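Local atomic coordinates of diguanylate cyclase with PAS/PAC sensor (Marinobacter aquaeolei, PDB entry 3H9W), a protein that probably makes cyclic di-GMP from two molecules of GTP through a GGDEF domain, this chain being its N-terminal PAS sensor domain. Residues V80-V85 / G101-I106; T42-E47 / A68-L73; A4-I9 / G20-A25. All blocks are in the same frame, centred on the assembly; numbering follows the deposited sequence.

Interaction 1 of 3, residues V80-V85 / G101-I106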
loop_
_atom_site.group_PDB
_atom_site.type_symbol
_atom_site.label_atom_id
_atom_site.label_comp_id
_atom_site.label_asym_id
_atom_site.label_seq_id
_atom_site.Cartn_x
_atom_site.Cartn_y
_atom_site.Cartn_z
ATOM N N VAL A 80 -5.497 -13.066 13.459
ATOM C CA VAL A 80 -4.486 -13.040 12.410
ATOM C C VAL A 80 -3.751 -11.700 12.477
ATOM O O VAL A 80 -4.373 -10.639 12.455
ATOM C CB VAL A 80 -5.117 -13.177 11.001
ATOM C CG1 VAL A 80 -4.021 -13.149 9.924
ATOM C CG2 VAL A 80 -5.916 -14.462 10.915
ATOM N N TRP A 81 -2.426 -11.764 12.568
ATOM C CA TRP A 81 -1.600 -10.571 12.628
ATOM C C TRP A 81 -1.594 -9.854 11.291
ATOM O O TRP A 81 -1.196 -10.419 10.270
ATOM C CB TRP A 81 -0.166 -10.930 13.010
ATOM C CG TRP A 81 0.032 -11.027 14.485
ATOM C CD1 TRP A 81 0.130 -12.167 15.234
ATOM C CD2 TRP A 81 0.147 -9.933 15.399
ATOM N NE1 TRP A 81 0.307 -11.848 16.560
ATOM C CE2 TRP A 81 0.319 -10.483 16.691
ATOM C CE3 TRP A 81 0.122 -8.536 15.254
ATOM C CZ2 TRP A 81 0.466 -9.684 17.834
ATOM C CZ3 TRP A 81 0.267 -7.741 16.391
ATOM C CH2 TRP A 81 0.438 -8.321 17.665
ATOM N N ILE A 82 -2.015 -8.597 11.316
ATOM C CA ILE A 82 -2.091 -7.786 10.115
ATOM C C ILE A 82 -1.397 -6.438 10.275
ATOM O O ILE A 82 -1.334 -5.876 11.368
ATOM C CB ILE A 82 -3.582 -7.554 9.727
ATOM C CG1 ILE A 82 -4.126 -8.808 9.035
ATOM C CG2 ILE A 82 -3.725 -6.313 8.845
ATOM C CD1 ILE A 82 -5.520 -8.659 8.476
ATOM N N ARG A 83 -0.848 -5.948 9.170
ATOM C CA ARG A 83 -0.212 -4.644 9.131
ATOM C C ARG A 83 -1.092 -3.844 8.183
ATOM O O ARG A 83 -1.296 -4.240 7.037
ATOM C CB ARG A 83 1.213 -4.719 8.564
ATOM C CG ARG A 83 1.865 -3.338 8.323
ATOM C CD ARG A 83 3.383 -3.459 8.172
ATOM N NE ARG A 83 3.944 -4.031 9.394
ATOM C CZ ARG A 83 4.835 -5.016 9.440
ATOM N NH1 ARG A 83 5.303 -5.559 8.322
ATOM N NH2 ARG A 83 5.217 -5.489 10.619
ATOM N N ASP A 84 -1.630 -2.736 8.674
ATOM C CA ASP A 84 -2.483 -1.880 7.867
ATOM C C ASP A 84 -1.626 -0.649 7.554
ATOM O O ASP A 84 -1.092 -0.012 8.465
ATOM C CB ASP A 84 -3.732 -1.510 8.679
ATOM C CG ASP A 84 -4.820 -0.865 7.842
ATOM O OD1 ASP A 84 -4.700 -0.827 6.602
ATOM O OD2 ASP A 84 -5.816 -0.397 8.439
ATOM N N VAL A 85 -1.472 -0.347 6.265
ATOM C CA VAL A 85 -0.673 0.787 5.805
ATOM C C VAL A 85 -1.610 1.766 5.139
ATOM O O VAL A 85 -2.327 1.409 4.205
ATOM C CB VAL A 85 0.401 0.346 4.797
ATOM C CG1 VAL A 85 1.245 1.547 4.380
ATOM C CG2 VAL A 85 1.285 -0.722 5.427
ATOM N N GLY A 101 -5.047 2.287 0.995
ATOM C CA GLY A 101 -3.897 1.530 1.434
ATOM C C GLY A 101 -4.003 0.047 1.207
ATOM O O GLY A 101 -4.753 -0.417 0.345
ATOM N N PHE A 102 -3.246 -0.701 1.999
ATOM C CA PHE A 102 -3.229 -2.151 1.897
ATOM C C PHE A 102 -3.179 -2.778 3.281
ATOM O O PHE A 102 -2.646 -2.191 4.218
ATOM C CB PHE A 102 -1.971 -2.628 1.159
ATOM C CG PHE A 102 -1.928 -2.287 -0.301
ATOM C CD1 PHE A 102 -2.597 -3.065 -1.229
ATOM C CD2 PHE A 102 -1.174 -1.209 -0.752
ATOM C CE1 PHE A 102 -2.515 -2.778 -2.599
ATOM C CE2 PHE A 102 -1.085 -0.910 -2.117
ATOM C CZ PHE A 102 -1.759 -1.702 -3.034
HETATM N N MSE A 103 -3.734 -3.979 3.390
HETATM C CA MSE A 103 -3.673 -4.752 4.622
HETATM C C MSE A 103 -2.795 -5.931 4.238
HETATM O O MSE A 103 -2.965 -6.517 3.169
HETATM C CB MSE A 103 -5.054 -5.240 5.052
HETATM C CG MSE A 103 -5.808 -4.250 5.905
HETATM SE SE MSE A 103 -7.670 -4.730 6.033
HETATM C CE MSE A 103 -8.373 -2.945 6.164
ATOM N N PHE A 104 -1.852 -6.264 5.111
ATOM C CA PHE A 104 -0.916 -7.354 4.862
ATOM C C PHE A 104 -0.950 -8.382 5.981
ATOM O O PHE A 104 -0.998 -8.022 7.158
ATOM C CB PHE A 104 0.509 -6.803 4.795
ATOM C CG PHE A 104 0.732 -5.803 3.701
ATOM C CD1 PHE A 104 0.997 -6.225 2.402
ATOM C CD2 PHE A 104 0.697 -4.436 3.970
ATOM C CE1 PHE A 104 1.227 -5.298 1.387
ATOM C CE2 PHE A 104 0.926 -3.501 2.961
ATOM C CZ PHE A 104 1.191 -3.935 1.668
ATOM N N ASP A 105 -0.905 -9.656 5.607
ATOM C CA ASP A 105 -0.872 -10.750 6.571
ATOM C C ASP A 105 0.586 -10.804 7.024
ATOM O O ASP A 105 1.478 -11.044 6.207
ATOM C CB ASP A 105 -1.262 -12.059 5.867
ATOM C CG ASP A 105 -1.046 -13.292 6.725
ATOM O OD1 ASP A 105 -0.609 -13.170 7.889
ATOM O OD2 ASP A 105 -1.324 -14.408 6.226
ATOM N N ILE A 106 0.840 -10.550 8.305
ATOM C CA ILE A 106 2.215 -10.600 8.799
ATOM C C ILE A 106 2.401 -11.716 9.814
ATOM O O ILE A 106 3.181 -11.600 10.760
ATOM C CB ILE A 106 2.663 -9.261 9.424
ATOM C CG1 ILE A 106 1.722 -8.843 10.550
ATOM C CG2 ILE A 106 2.717 -8.192 8.351
ATOM C CD1 ILE A 106 2.279 -7.682 11.374
#
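Trp-81 O takes the amide of Ile-106 in a bond of 2.8 Å from Ile-106 N, and with it the ladder between strands 79-90 and 96-105 begins. Arg-83 and Phe-104 follow as an antiparallel hydrogen-bonded pair, Phe-104 N reaching Arg-83 O at 2.8 Å and Arg-83 N answering to Phe-104 O. Val-85 and Phe-102 form the next such pair; the bond from Val-85 N to Phe-102 O (3.0 Å) is nearly straight at its hydrogen, 174°. Next to this pair Gly-101 CA comes 3.2 Å from Val-85 O, where a side chain would collide with that oxygen; the hairpin continues beyond.

Ile-106 carries the largest share of the side-chain packing. Its CG1 sits between the backbone N and the carbonyl carbon (chi1 57°), which lays it against Trp-81 CB at 3.7 Å, while CG2 rests over one face of the Arg-83 guanidinium, 3.7 Å from NH1. That guanidinium is held by salt bridges to Asp-69 and Glu-109. Further along the same face, Val-85 CG2 meets the edge of the Phe-104 ring at CE2, 3.7 Å away, and the Phe-104 ring also meets Phe-104 of the second subunit. On the face bearing Ile-82, Asp-84, Met-103 and Asp-105, Ile-82 CG2 touches the selenomethionine Met-103 at CG, and the carboxylate of Asp-84 lies alongside that chain, with OD1 3.7 Å from the same CG. One face thus serves the dimer and the other looks into the fold, an arrangement built on the C-terminal beta hairpin of the PAS fold.

Interaction 2 of 3, residues T42-E47 / A68-L73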
loop_
_atom_site.group_PDB
_atom_site.type_symbol
_atom_site.label_atom_id
_atom_site.label_comp_id
_atom_site.label_asym_id
_atom_site.label_seq_id
_atom_site.Cartn_x
_atom_site.Cartn_y
_atom_site.Cartn_z
ATOM N N THR A 42 -14.318 -3.351 14.801
ATOM C CA THR A 42 -14.916 -4.458 15.536
ATOM C C THR A 42 -14.154 -5.767 15.364
ATOM O O THR A 42 -13.960 -6.510 16.322
ATOM C CB THR A 42 -16.382 -4.660 15.103
ATOM O OG1 THR A 42 -17.156 -3.530 15.528
ATOM C CG2 THR A 42 -16.961 -5.930 15.715
ATOM N N ARG A 43 -13.715 -6.036 14.140
ATOM C CA ARG A 43 -12.998 -7.269 13.823
ATOM C C ARG A 43 -11.521 -7.152 14.176
ATOM O O ARG A 43 -10.639 -7.314 13.329
ATOM C CB ARG A 43 -13.189 -7.570 12.338
ATOM C CG ARG A 43 -14.660 -7.758 12.009
ATOM C CD ARG A 43 -14.958 -7.742 10.518
ATOM N NE ARG A 43 -16.399 -7.848 10.303
ATOM C CZ ARG A 43 -16.985 -7.852 9.112
ATOM N NH1 ARG A 43 -16.256 -7.757 8.006
ATOM N NH2 ARG A 43 -18.307 -7.955 9.031
HETATM N N MSE A 44 -11.264 -6.899 15.453
HETATM C CA MSE A 44 -9.913 -6.710 15.940
HETATM C C MSE A 44 -9.802 -7.206 17.380
HETATM O O MSE A 44 -10.788 -7.237 18.115
HETATM C CB MSE A 44 -9.589 -5.216 15.868
HETATM C CG MSE A 44 -8.149 -4.840 16.095
HETATM SE SE MSE A 44 -7.985 -2.919 16.036
HETATM C CE MSE A 44 -8.335 -2.638 14.139
ATOM N N HIS A 45 -8.596 -7.597 17.771
ATOM C CA HIS A 45 -8.333 -8.083 19.126
ATOM C C HIS A 45 -8.682 -6.971 20.122
ATOM O O HIS A 45 -8.416 -5.796 19.865
ATOM C CB HIS A 45 -6.858 -8.461 19.235
ATOM C CG HIS A 45 -6.507 -9.185 20.496
ATOM N ND1 HIS A 45 -6.519 -8.577 21.731
ATOM C CD2 HIS A 45 -6.127 -10.467 20.709
ATOM C CE1 HIS A 45 -6.159 -9.452 22.653
ATOM N NE2 HIS A 45 -5.916 -10.607 22.059
ATOM N N PRO A 46 -9.288 -7.326 21.274
ATOM C CA PRO A 46 -9.659 -6.321 22.278
ATOM C C PRO A 46 -8.527 -5.430 22.795
ATOM O O PRO A 46 -8.744 -4.250 23.058
ATOM C CB PRO A 46 -10.305 -7.161 23.393
ATOM C CG PRO A 46 -9.653 -8.503 23.243
ATOM C CD PRO A 46 -9.636 -8.681 21.739
ATOM N N GLU A 47 -7.327 -5.982 22.938
ATOM C CA GLU A 47 -6.206 -5.192 23.431
ATOM C C GLU A 47 -5.645 -4.274 22.349
ATOM O O GLU A 47 -4.897 -3.340 22.641
ATOM C CB GLU A 47 -5.095 -6.099 23.978
ATOM C CG GLU A 47 -5.541 -6.983 25.149
ATOM C CD GLU A 47 -4.383 -7.637 25.881
ATOM O OE1 GLU A 47 -3.316 -7.845 25.262
ATOM O OE2 GLU A 47 -4.542 -7.962 27.075
ATOM N N ALA A 68 -0.131 0.479 11.204
ATOM C CA ALA A 68 -0.299 -0.157 12.504
ATOM C C ALA A 68 -0.322 -1.668 12.372
ATOM O O ALA A 68 -0.826 -2.212 11.387
ATOM C CB ALA A 68 -1.604 0.321 13.165
ATOM N N ASP A 69 0.244 -2.340 13.368
ATOM C CA ASP A 69 0.279 -3.793 13.407
ATOM C C ASP A 69 -0.699 -4.222 14.489
ATOM O O ASP A 69 -0.643 -3.723 15.611
ATOM C CB ASP A 69 1.681 -4.292 13.778
ATOM C CG ASP A 69 2.694 -4.085 12.672
ATOM O OD1 ASP A 69 2.403 -3.325 11.724
ATOM O OD2 ASP A 69 3.787 -4.686 12.755
ATOM N N TYR A 70 -1.600 -5.137 14.153
ATOM C CA TYR A 70 -2.568 -5.608 15.131
ATOM C C TYR A 70 -3.114 -6.983 14.776
ATOM O O TYR A 70 -2.907 -7.501 13.668
ATOM C CB TYR A 70 -3.735 -4.615 15.254
ATOM C CG TYR A 70 -4.414 -4.340 13.939
ATOM C CD1 TYR A 70 -4.017 -3.270 13.136
ATOM C CD2 TYR A 70 -5.407 -5.195 13.456
ATOM C CE1 TYR A 70 -4.588 -3.063 11.882
ATOM C CE2 TYR A 70 -5.985 -4.989 12.200
ATOM C CZ TYR A 70 -5.563 -3.924 11.421
ATOM O OH TYR A 70 -6.101 -3.747 10.162
ATOM N N ARG A 71 -3.810 -7.570 15.741
ATOM C CA ARG A 71 -4.414 -8.873 15.575
ATOM C C ARG A 71 -5.835 -8.681 15.073
ATOM O O ARG A 71 -6.692 -8.140 15.780
ATOM C CB ARG A 71 -4.409 -9.618 16.917
ATOM C CG ARG A 71 -3.010 -10.039 17.358
ATOM C CD ARG A 71 -2.862 -10.087 18.870
ATOM N NE ARG A 71 -2.869 -8.751 19.477
ATOM C CZ ARG A 71 -2.715 -8.528 20.780
ATOM N NH1 ARG A 71 -2.541 -9.549 21.612
ATOM N NH2 ARG A 71 -2.748 -7.293 21.255
ATOM N N ALA A 72 -6.074 -9.099 13.834
ATOM C CA ALA A 72 -7.394 -8.986 13.232
ATOM C C ALA A 72 -8.181 -10.225 13.614
ATOM O O ALA A 72 -7.615 -11.305 13.783
ATOM C CB ALA A 72 -7.277 -8.891 11.700
ATOM N N LEU A 73 -9.488 -10.065 13.746
ATOM C CA LEU A 73 -10.362 -11.166 14.127
ATOM C C LEU A 73 -10.905 -11.906 12.915
ATOM O O LEU A 73 -11.569 -11.317 12.063
ATOM C CB LEU A 73 -11.533 -10.623 14.955
ATOM C CG LEU A 73 -12.573 -11.635 15.429
ATOM C CD1 LEU A 73 -11.918 -12.645 16.367
ATOM C CD2 LEU A 73 -13.703 -10.907 16.132
HETATM O O HOH W 1 -1.232 -7.616 23.744
#
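Where the connection from helix 37-42 turns into helix 46-61, the chain rests against the edge strand 66-73 of the PAS sheet through a single backbone bridge, Met-44 with Ala-72. Two bonds flank it. His-45 N gives its hydrogen to Arg-71 O at 2.8 Å, whereas Leu-73 N approaches Arg-43 O at 3.0 Å from above the carbonyl plane, 69° out of it. Arg-43 is the centre of an inverse gamma turn, which brings the chain round to the strand.

The side chains of His-45 and Arg-71 make a flat stack. The guanidinium lies on the imidazole with centres 3.8 Å apart and planes only 11° from parallel; His-45 CG falls over the middle of the guanidinium, and Arg-71 NH1 stands above the ring toward its NE2 side. With CG anti to the backbone N (chi1 -170°), the imidazole can also use its in-plane ND1 as the N-cap acceptor for Glu-47 N, 3.0 Å away. Arg-71 has further holds: a salt bridge to Asp-48 from NE, and a water that accepts from NH2 and donates to Glu-47 OE1. Replacing His-45 by an alanine would probably leave Glu-47 N without its capping acceptor and the Arg-71 guanidinium without the flat surface on which it lies.

On the buried side, the selenomethionine Met-44 bends at its last torsion and sets CE over one face of the Tyr-70 ring, 3.9 Å from the centroid; SE stands obliquely to the ring at 4.7 Å. Tyr-70 OH is hydrogen-bonded to Trp-40 NE1. Face-on methyl packing beside an obliquely placed SE makes this a Met-aromatic contact, set next to a histidine N-cap that opens the long helix of the PAS domain.

Interaction 3 of 3, residues A4-I9 / G20-A25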
loop_
_atom_site.group_PDB
_atom_site.type_symbol
_atom_site.label_atom_id
_atom_site.label_comp_id
_atom_site.label_asym_id
_atom_site.label_seq_id
_atom_site.Cartn_x
_atom_site.Cartn_y
_atom_site.Cartn_z
ATOM N N ALA A 4 -1.399 -9.054 -0.736
ATOM C CA ALA A 4 -1.758 -7.751 -0.184
ATOM C C ALA A 4 -3.234 -7.497 -0.457
ATOM O O ALA A 4 -3.760 -7.889 -1.495
ATOM C CB ALA A 4 -0.917 -6.662 -0.822
ATOM N N ILE A 5 -3.904 -6.845 0.482
ATOM C CA ILE A 5 -5.319 -6.557 0.333
ATOM C C ILE A 5 -5.522 -5.065 0.178
ATOM O O ILE A 5 -5.321 -4.302 1.123
ATOM C CB ILE A 5 -6.116 -7.027 1.564
ATOM C CG1 ILE A 5 -5.868 -8.519 1.799
ATOM C CG2 ILE A 5 -7.599 -6.769 1.345
ATOM C CD1 ILE A 5 -6.264 -8.994 3.179
ATOM N N PRO A 6 -5.915 -4.624 -1.025
ATOM C CA PRO A 6 -6.141 -3.203 -1.276
ATOM C C PRO A 6 -7.481 -2.755 -0.708
ATOM O O PRO A 6 -8.429 -3.541 -0.642
ATOM C CB PRO A 6 -6.099 -3.117 -2.800
ATOM C CG PRO A 6 -6.731 -4.421 -3.207
ATOM C CD PRO A 6 -6.070 -5.413 -2.263
ATOM N N TRP A 7 -7.549 -1.500 -0.279
ATOM C CA TRP A 7 -8.789 -0.951 0.256
ATOM C C TRP A 7 -8.762 0.572 0.197
ATOM O O TRP A 7 -7.699 1.186 0.062
ATOM C CB TRP A 7 -9.009 -1.404 1.704
ATOM C CG TRP A 7 -7.914 -0.994 2.623
ATOM C CD1 TRP A 7 -6.815 -1.727 2.976
ATOM C CD2 TRP A 7 -7.767 0.283 3.259
ATOM N NE1 TRP A 7 -5.990 -0.982 3.793
ATOM C CE2 TRP A 7 -6.553 0.255 3.980
ATOM C CE3 TRP A 7 -8.548 1.449 3.288
ATOM C CZ2 TRP A 7 -6.096 1.346 4.713
ATOM C CZ3 TRP A 7 -8.094 2.535 4.020
ATOM C CH2 TRP A 7 -6.875 2.475 4.726
ATOM N N LYS A 8 -9.944 1.168 0.305
ATOM C CA LYS A 8 -10.102 2.612 0.283
ATOM C C LYS A 8 -11.312 2.958 1.128
ATOM O O LYS A 8 -12.316 2.236 1.114
ATOM C CB LYS A 8 -10.323 3.126 -1.140
ATOM C CG LYS A 8 -10.473 4.644 -1.219
ATOM C CD LYS A 8 -10.799 5.101 -2.632
ATOM C CE LYS A 8 -10.854 6.621 -2.727
ATOM N NZ LYS A 8 -11.159 7.072 -4.110
ATOM N N ILE A 9 -11.203 4.056 1.865
ATOM C CA ILE A 9 -12.271 4.532 2.738
ATOM C C ILE A 9 -12.648 5.973 2.407
ATOM O O ILE A 9 -11.779 6.838 2.284
ATOM C CB ILE A 9 -11.842 4.501 4.224
ATOM C CG1 ILE A 9 -11.762 3.058 4.726
ATOM C CG2 ILE A 9 -12.826 5.313 5.068
ATOM C CD1 ILE A 9 -13.099 2.437 5.008
ATOM N N GLY A 20 -10.200 -5.514 -1.403
ATOM C CA GLY A 20 -9.889 -6.714 -2.157
ATOM C C GLY A 20 -10.543 -7.998 -1.685
ATOM O O GLY A 20 -10.754 -8.192 -0.484
ATOM N N PRO A 21 -10.876 -8.905 -2.616
ATOM C CA PRO A 21 -11.509 -10.174 -2.254
ATOM C C PRO A 21 -10.621 -11.059 -1.386
ATOM O O PRO A 21 -11.109 -11.958 -0.712
ATOM C CB PRO A 21 -11.830 -10.804 -3.609
ATOM C CG PRO A 21 -10.742 -10.255 -4.501
ATOM C CD PRO A 21 -10.689 -8.807 -4.075
ATOM N N GLN A 22 -9.318 -10.795 -1.390
ATOM C CA GLN A 22 -8.389 -11.586 -0.581
ATOM C C GLN A 22 -8.705 -11.440 0.915
ATOM O O GLN A 22 -8.254 -12.247 1.732
ATOM C CB GLN A 22 -6.949 -11.130 -0.835
ATOM C CG GLN A 22 -6.577 -10.974 -2.312
ATOM C CD GLN A 22 -6.641 -9.526 -2.795
ATOM O OE1 GLN A 22 -7.688 -8.877 -2.739
ATOM N NE2 GLN A 22 -5.511 -9.020 -3.283
ATOM N N ILE A 23 -9.476 -10.412 1.272
ATOM C CA ILE A 23 -9.824 -10.185 2.677
ATOM C C ILE A 23 -10.692 -11.326 3.206
ATOM O O ILE A 23 -10.699 -11.616 4.409
ATOM C CB ILE A 23 -10.572 -8.832 2.870
ATOM C CG1 ILE A 23 -10.668 -8.480 4.364
ATOM C CG2 ILE A 23 -11.971 -8.919 2.288
ATOM C CD1 ILE A 23 -9.314 -8.218 5.037
ATOM N N GLU A 24 -11.415 -11.979 2.302
ATOM C CA GLU A 24 -12.290 -13.082 2.684
ATOM C C GLU A 24 -11.470 -14.341 2.950
ATOM O O GLU A 24 -11.693 -15.049 3.939
ATOM C CB GLU A 24 -13.324 -13.336 1.580
ATOM C CG GLU A 24 -14.479 -14.222 2.012
ATOM C CD GLU A 24 -15.573 -14.299 0.969
ATOM O OE1 GLU A 24 -15.949 -13.239 0.421
ATOM O OE2 GLU A 24 -16.070 -15.416 0.705
ATOM N N ALA A 25 -10.506 -14.619 2.079
ATOM C CA ALA A 25 -9.666 -15.794 2.270
ATOM C C ALA A 25 -8.845 -15.632 3.546
ATOM O O ALA A 25 -8.635 -16.596 4.284
ATOM C CB ALA A 25 -8.735 -15.980 1.075
#
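Pro-6 O receives the amide of Gly-20, the one hydrogen bond across this contact: Gly-20 N stands 2.8 Å away, in the carbonyl plane. A side chain at Gly-20 would run into Pro-6 CD and into Gln-22 OE1, and the bare glycine lets the turn press close to the strand.

Apolar contacts centre on Ile-5. Its CG1 lies anti to the carbonyl carbon (chi1 -56°) and leads CD1 to Ile-23 CD1 at 3.7 Å, the two side chains crossing at about a right angle. The CG2 branch of Ile-5 meets Ile-23 CB at 3.9 Å, and Ile-5 CG1 slides past Gln-22 CB.

The polar part is the amide of Gln-22, folded back by a bend at chi2 (99°) to lie across Pro-6 CD. Gln-22 NE2 is near Ala-4 O, but the angle is too poor for a hydrogen bond, and OE1 is buried with no partner in the model.

Strand 5-10 runs between strands 15-19 and 96-105, with Ile-5 bonded through its backbone to Met-103. The first turn of helix 22-27 lies against the beginning of this inner strand, while Ala-4 also packs on Val-85 of the second subunit.

In the fold
All three contacts meet one antiparallel sheet, whose strands run in the order 15-19, 5-10, 96-105, 79-90, 66-73. Interaction 1 joins the hairpin strands 79-90 and 96-105. Interaction 3, with its centre about 10 Å away, shares the border of strands 5-10 and 96-105; interaction 2, at about 11 Å, lies across the border with the edge strand 66-73. The centres of interactions 2 and 3 are about 16 Å apart, and the two do not touch. Along the chain they close one after another: 3, then 2, then 1. Interactions 2 and 3 tie helical segments to strands 66-73 and 5-10, on the face of the sheet turned away from the second subunit, which interactions 1 and 3 also touch.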